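Local coordinates for beta-methylmalyl-CoA dehydratase (Chloroflexus aurantiacus, PDB 4E3E), which catalyses the reversible dehydration of (2R,3S)-beta-methylmalyl-CoA to mesaconyl-CoA in the glyoxylate assimilation cycle, at residues 85-90 with 144-149; 109-114 with 123-128. All coordinates share one frame; numbering follows the deposited sequence.

Interaction 1: 85-90 with 144-149; sequences IANLGY and RWVMVR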
loop_
_atom_site.group_PDB
_atom_site.type_symbol
_atom_site.label_atom_id
_atom_site.label_comp_id
_atom_site.label_asym_id
_atom_site.label_seq_id
_atom_site.Cartn_x
_atom_site.Cartn_y
_atom_site.Cartn_z
ATOM N N ILE A 85 15.249 -10.232 -22.665
ATOM C CA ILE A 85 14.501 -9.349 -23.576
ATOM C C ILE A 85 12.994 -9.542 -23.354
ATOM O O ILE A 85 12.243 -8.574 -23.338
ATOM C CB ILE A 85 14.832 -9.622 -25.070
ATOM C CG1 ILE A 85 16.346 -9.557 -25.341
ATOM C CG2 ILE A 85 14.064 -8.680 -26.009
ATOM C CD1 ILE A 85 16.937 -8.164 -25.342
ATOM N N ALA A 86 12.564 -10.792 -23.177
ATOM C CA ALA A 86 11.150 -11.107 -22.998
ATOM C C ALA A 86 10.974 -12.474 -22.367
ATOM O O ALA A 86 11.827 -13.352 -22.512
ATOM C CB ALA A 86 10.410 -11.057 -24.333
ATOM N N ASN A 87 9.866 -12.644 -21.654
ATOM C CA ASN A 87 9.417 -13.970 -21.285
ATOM C C ASN A 87 8.642 -14.514 -22.470
ATOM O O ASN A 87 7.822 -13.810 -23.062
ATOM C CB ASN A 87 8.520 -13.936 -20.068
ATOM C CG ASN A 87 8.349 -15.315 -19.444
ATOM O OD1 ASN A 87 9.232 -15.793 -18.725
ATOM N ND2 ASN A 87 7.222 -15.970 -19.731
ATOM N N LEU A 88 8.907 -15.759 -22.833
ATOM C CA LEU A 88 8.319 -16.298 -24.054
ATOM C C LEU A 88 7.102 -17.200 -23.829
ATOM O O LEU A 88 6.252 -17.307 -24.704
ATOM C CB LEU A 88 9.388 -16.971 -24.929
ATOM C CG LEU A 88 10.471 -16.028 -25.472
ATOM C CD1 LEU A 88 11.544 -16.841 -26.181
ATOM C CD2 LEU A 88 9.880 -14.972 -26.406
ATOM N N GLY A 89 7.005 -17.822 -22.657
ATOM C CA GLY A 89 5.855 -18.671 -22.338
ATOM C C GLY A 89 5.970 -19.306 -20.970
ATOM O O GLY A 89 7.002 -19.167 -20.298
ATOM N N TYR A 90 4.898 -19.986 -20.563
ATOM C CA TYR A 90 4.834 -20.758 -19.319
ATOM C C TYR A 90 4.216 -22.094 -19.705
ATOM O O TYR A 90 3.502 -22.180 -20.716
ATOM C CB TYR A 90 3.902 -20.090 -18.286
ATOM C CG TYR A 90 4.159 -18.625 -18.009
ATOM C CD1 TYR A 90 3.585 -17.641 -18.806
ATOM C CD2 TYR A 90 4.949 -18.228 -16.933
ATOM C CE1 TYR A 90 3.803 -16.296 -18.560
ATOM C CE2 TYR A 90 5.175 -16.875 -16.667
ATOM C CZ TYR A 90 4.597 -15.918 -17.483
ATOM O OH TYR A 90 4.814 -14.579 -17.238
ATOM N N ARG A 144 9.079 -21.945 -17.451
ATOM C CA ARG A 144 8.976 -20.757 -18.269
ATOM C C ARG A 144 10.214 -20.687 -19.134
ATOM O O ARG A 144 11.242 -21.308 -18.817
ATOM C CB ARG A 144 8.767 -19.480 -17.420
ATOM C CG ARG A 144 10.005 -18.855 -16.775
ATOM C CD ARG A 144 9.622 -17.532 -16.132
ATOM N NE ARG A 144 10.637 -16.946 -15.250
ATOM C CZ ARG A 144 11.253 -15.784 -15.476
ATOM N NH1 ARG A 144 10.992 -15.064 -16.578
ATOM N NH2 ARG A 144 12.136 -15.330 -14.588
ATOM N N TRP A 145 10.110 -19.961 -20.239
ATOM C CA TRP A 145 11.271 -19.736 -21.079
ATOM C C TRP A 145 11.373 -18.296 -21.444
ATOM O O TRP A 145 10.359 -17.617 -21.609
ATOM C CB TRP A 145 11.345 -20.696 -22.277
ATOM C CG TRP A 145 10.149 -20.728 -23.202
ATOM C CD1 TRP A 145 10.064 -20.202 -24.485
ATOM C CD2 TRP A 145 8.839 -21.364 -22.965
ATOM N NE1 TRP A 145 8.830 -20.442 -25.040
ATOM C CE2 TRP A 145 8.046 -21.134 -24.186
ATOM C CE3 TRP A 145 8.263 -22.069 -21.906
ATOM C CZ2 TRP A 145 6.738 -21.585 -24.312
ATOM C CZ3 TRP A 145 6.942 -22.522 -22.044
ATOM C CH2 TRP A 145 6.199 -22.283 -23.219
ATOM N N VAL A 146 12.611 -17.816 -21.507
ATOM C CA VAL A 146 12.926 -16.394 -21.640
ATOM C C VAL A 146 13.993 -16.195 -22.709
ATOM O O VAL A 146 14.880 -17.034 -22.880
ATOM C CB VAL A 146 13.435 -15.772 -20.309
ATOM C CG1 VAL A 146 12.305 -15.630 -19.312
ATOM C CG2 VAL A 146 14.513 -16.625 -19.670
HETATM N N MSE A 147 13.907 -15.080 -23.417
HETATM C CA MSE A 147 14.931 -14.720 -24.382
HETATM C C MSE A 147 15.903 -13.855 -23.637
HETATM O O MSE A 147 15.533 -12.787 -23.143
HETATM C CB MSE A 147 14.283 -13.942 -25.508
HETATM C CG MSE A 147 15.379 -13.679 -26.532
HETATM SE SE MSE A 147 14.534 -12.745 -28.024
HETATM C CE MSE A 147 13.849 -14.313 -29.014
ATOM N N VAL A 148 17.148 -14.317 -23.533
ATOM C CA VAL A 148 18.175 -13.625 -22.744
ATOM C C VAL A 148 19.319 -13.118 -23.618
ATOM O O VAL A 148 19.769 -13.812 -24.542
ATOM C CB VAL A 148 18.743 -14.533 -21.627
ATOM C CG1 VAL A 148 19.705 -13.765 -20.721
ATOM C CG2 VAL A 148 17.612 -15.127 -20.809
ATOM N N ARG A 149 19.787 -11.910 -23.311
ATOM C CA ARG A 149 20.945 -11.333 -23.976
ATOM C C ARG A 149 22.201 -12.164 -23.760
ATOM O O ARG A 149 22.433 -12.711 -22.675
ATOM C CB ARG A 149 21.233 -9.934 -23.437
ATOM C CG ARG A 149 20.229 -8.870 -23.811
ATOM C CD ARG A 149 20.697 -7.525 -23.283
ATOM N NE ARG A 149 19.639 -6.527 -23.376
ATOM C CZ ARG A 149 18.778 -6.242 -22.402
ATOM N NH1 ARG A 149 18.839 -6.860 -21.226
ATOM N NH2 ARG A 149 17.851 -5.324 -22.603
#
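Trp-145 lays its indole over the backbone of Gly-89 in an antiparallel strand pair of a hot-dog-type sheet. Two classic beta bulges interrupt the pairing: Leu-88 with Gly-89 opposite Trp-145, and Ile-85 with Ala-86 opposite Met-147. Gly-89 CA stands 3.6 Å from the centroid of the six-membered ring of Trp-145 and 12° off its normal, a CH-pi contact. The ring comes over the glycine because Trp-145 CG sits between its own backbone N and carbonyl carbon (chi1 56°). Leu-88 CB meets Trp-145 CD1 at 3.3 Å, while Leu-88 CD1 lies 4.0 Å from CB of Met-147, a selenomethionine. A valine in place of Trp-145 would probably uncover Gly-89 CA and Leu-88 CB and leave Tyr-126, stacked on the indole, without that partner. Backbone bonds hold the bulges, among them Leu-88 N to Trp-145 O at 2.7 Å and Met-147 N to Ala-86 O at 2.9 Å. Residues 85-88 probably contribute to the substrate site, as in relatives. Farther out, Ile-85 CD1 rests over a face of the Arg-149 guanidinium. Arg-144 NH2 bonds to Thr-76 and Ser-81, and its NH1 reaches Asn-87 OD1 at 2.9 Å, nearly straight at 169°, with OD1 in the guanidinium plane.

Interaction 2: 109-114 with 123-128; sequences SKVIGL and GVVYVH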
loop_
_atom_site.group_PDB
_atom_site.type_symbol
_atom_site.label_atom_id
_atom_site.label_comp_id
_atom_site.label_asym_id
_atom_site.label_seq_id
_atom_site.Cartn_x
_atom_site.Cartn_y
_atom_site.Cartn_z
ATOM N N SER A 109 15.441 -22.846 -9.255
ATOM C CA SER A 109 15.216 -23.060 -10.684
ATOM C C SER A 109 16.262 -24.007 -11.263
ATOM O O SER A 109 17.445 -23.945 -10.899
ATOM C CB SER A 109 15.259 -21.737 -11.463
ATOM O OG SER A 109 14.176 -20.908 -11.090
ATOM N N LYS A 110 15.820 -24.874 -12.170
ATOM C CA LYS A 110 16.716 -25.752 -12.902
ATOM C C LYS A 110 16.670 -25.426 -14.394
ATOM O O LYS A 110 15.599 -25.250 -14.952
ATOM C CB LYS A 110 16.312 -27.200 -12.687
ATOM C CG LYS A 110 17.265 -28.197 -13.318
ATOM C CD LYS A 110 16.763 -29.600 -13.033
ATOM C CE LYS A 110 17.908 -30.516 -12.791
ATOM N NZ LYS A 110 18.080 -31.497 -13.900
ATOM N N VAL A 111 17.833 -25.349 -15.034
ATOM C CA VAL A 111 17.887 -25.154 -16.478
ATOM C C VAL A 111 17.605 -26.491 -17.169
ATOM O O VAL A 111 18.330 -27.478 -16.963
ATOM C CB VAL A 111 19.239 -24.577 -16.934
ATOM C CG1 VAL A 111 19.261 -24.390 -18.446
ATOM C CG2 VAL A 111 19.516 -23.261 -16.227
ATOM N N ILE A 112 16.540 -26.517 -17.967
ATOM C CA ILE A 112 16.103 -27.735 -18.650
ATOM C C ILE A 112 16.141 -27.575 -20.164
ATOM O O ILE A 112 15.776 -28.488 -20.898
ATOM C CB ILE A 112 14.681 -28.171 -18.216
ATOM C CG1 ILE A 112 13.631 -27.098 -18.581
ATOM C CG2 ILE A 112 14.663 -28.537 -16.734
ATOM C CD1 ILE A 112 12.190 -27.580 -18.505
ATOM N N GLY A 113 16.575 -26.407 -20.629
ATOM C CA GLY A 113 16.664 -26.159 -22.059
ATOM C C GLY A 113 17.464 -24.925 -22.406
ATOM O O GLY A 113 17.441 -23.938 -21.669
ATOM N N LEU A 114 18.177 -25.001 -23.530
ATOM C CA LEU A 114 18.924 -23.880 -24.089
ATOM C C LEU A 114 18.859 -23.913 -25.610
ATOM O O LEU A 114 18.979 -24.981 -26.217
ATOM C CB LEU A 114 20.399 -23.934 -23.661
ATOM C CG LEU A 114 20.805 -23.720 -22.199
ATOM C CD1 LEU A 114 22.295 -23.999 -21.999
ATOM C CD2 LEU A 114 20.441 -22.311 -21.750
ATOM N N GLY A 123 19.615 -15.774 -26.758
ATOM C CA GLY A 123 19.288 -17.188 -26.662
ATOM C C GLY A 123 18.098 -17.431 -25.751
ATOM O O GLY A 123 17.760 -16.600 -24.900
ATOM N N VAL A 124 17.472 -18.587 -25.928
ATOM C CA VAL A 124 16.313 -18.984 -25.144
ATOM C C VAL A 124 16.742 -19.965 -24.060
ATOM O O VAL A 124 17.397 -20.970 -24.347
ATOM C CB VAL A 124 15.257 -19.663 -26.045
ATOM C CG1 VAL A 124 14.062 -20.154 -25.227
ATOM C CG2 VAL A 124 14.831 -18.723 -27.166
ATOM N N VAL A 125 16.359 -19.680 -22.820
ATOM C CA VAL A 125 16.634 -20.596 -21.705
ATOM C C VAL A 125 15.310 -21.053 -21.103
ATOM O O VAL A 125 14.409 -20.240 -20.872
ATOM C CB VAL A 125 17.606 -19.965 -20.669
ATOM C CG1 VAL A 125 17.223 -18.535 -20.354
ATOM C CG2 VAL A 125 17.730 -20.787 -19.375
ATOM N N TYR A 126 15.186 -22.363 -20.911
ATOM C CA TYR A 126 14.002 -22.974 -20.317
ATOM C C TYR A 126 14.385 -23.317 -18.909
ATOM O O TYR A 126 15.431 -23.945 -18.692
ATOM C CB TYR A 126 13.613 -24.268 -21.049
ATOM C CG TYR A 126 13.195 -24.047 -22.480
ATOM C CD1 TYR A 126 14.144 -23.800 -23.471
ATOM C CD2 TYR A 126 11.854 -24.083 -22.847
ATOM C CE1 TYR A 126 13.766 -23.591 -24.790
ATOM C CE2 TYR A 126 11.464 -23.879 -24.171
ATOM C CZ TYR A 126 12.426 -23.630 -25.131
ATOM O OH TYR A 126 12.060 -23.418 -26.436
ATOM N N VAL A 127 13.544 -22.903 -17.956
ATOM C CA VAL A 127 13.750 -23.227 -16.539
ATOM C C VAL A 127 12.539 -23.916 -15.915
ATOM O O VAL A 127 11.396 -23.628 -16.272
ATOM C CB VAL A 127 14.130 -21.980 -15.694
ATOM C CG1 VAL A 127 15.463 -21.394 -16.159
ATOM C CG2 VAL A 127 13.018 -20.929 -15.708
ATOM N N HIS A 128 12.801 -24.842 -14.995
ATOM C CA HIS A 128 11.769 -25.398 -14.150
ATOM C C HIS A 128 11.947 -24.744 -12.808
ATOM O O HIS A 128 12.947 -24.992 -12.130
ATOM C CB HIS A 128 11.932 -26.918 -14.061
ATOM C CG HIS A 128 10.877 -27.614 -13.216
ATOM N ND1 HIS A 128 11.169 -28.659 -12.419
ATOM C CD2 HIS A 128 9.515 -27.386 -13.075
ATOM C CE1 HIS A 128 10.051 -29.084 -11.799
ATOM N NE2 HIS A 128 9.037 -28.309 -12.205
#
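Tyr-126 meets Gly-113 at the centre of this antiparallel hairpin, with CD1 of the ring 3.7 Å from Gly-113 CA. The glycine carbonyl lies at the ring edge, near its plane, so the contact is edge-on. The ring edge leaves little room beside Gly-113 CA; a CB would probably collide with Tyr-126 CD1. Ile-112 and Gly-113 both face Tyr-126 in a classic beta bulge. Tyr-126 O accepts Ile-112 N at 2.9 Å and, more weakly, Gly-113 N at 3.3 Å. In return, Tyr-126 N points almost straight at Gly-113 O (2.9 Å, 175°), although the donor stands above the carbonyl plane, 43° out of it. Ile-112 CG1 lies between its own backbone N and carbonyl carbon (chi1 62°), which brings it to 3.8 Å from Tyr-126 CB, the two side chains crossing at about a right angle.

On the face carrying Val-111, Leu-114, Val-125 and Val-127, the packing is aliphatic. Leu-114 CD2 lies 3.8 Å from Val-125 CB, the side chains running side by side, and Val-111 CG1 meets Val-125 CG2 at 4.0 Å. Beyond the bulge, Lys-110 and His-128 exchange a pair of backbone bonds.

A second shell positions these groups. Pro-163 packs on both Ile-112 and Tyr-126, while Val-146 and Val-148 of strand 138-149 back Val-125. His-128 NE2 is bonded to Glu-141, and Ser-109 OG to Ser-129 and His-22. The polarity of the pairing thus resides largely in the backbone: one good and one weak bond probably satisfy Tyr-126 O, while the side chains facing across are mainly hydrocarbon.

How the interactions relate
After strand 19-27 and the helices up to 65-80, the chain lays down strand 84-95, which holds 85-90, and then strand 104-116. Eight residues separate 109-114 from 123-128, so interaction 2 closes a short hairpin. Strand 138-149 then returns to 85-90, and interaction 1 closes a span of 53 residues that contains the whole of interaction 2; the two do not cross. In the sheet the order is 104-116, 122-132, 138-149, 84-95, which makes the inner strands direct neighbours. Evidence for their coupling is Val-148 N to Gly-123 O at 2.7 Å and Arg-144 O to Val-127 N at 2.9 Å, both probable hydrogen bonds, with Val-148 CG2 packed on Val-125 CG1.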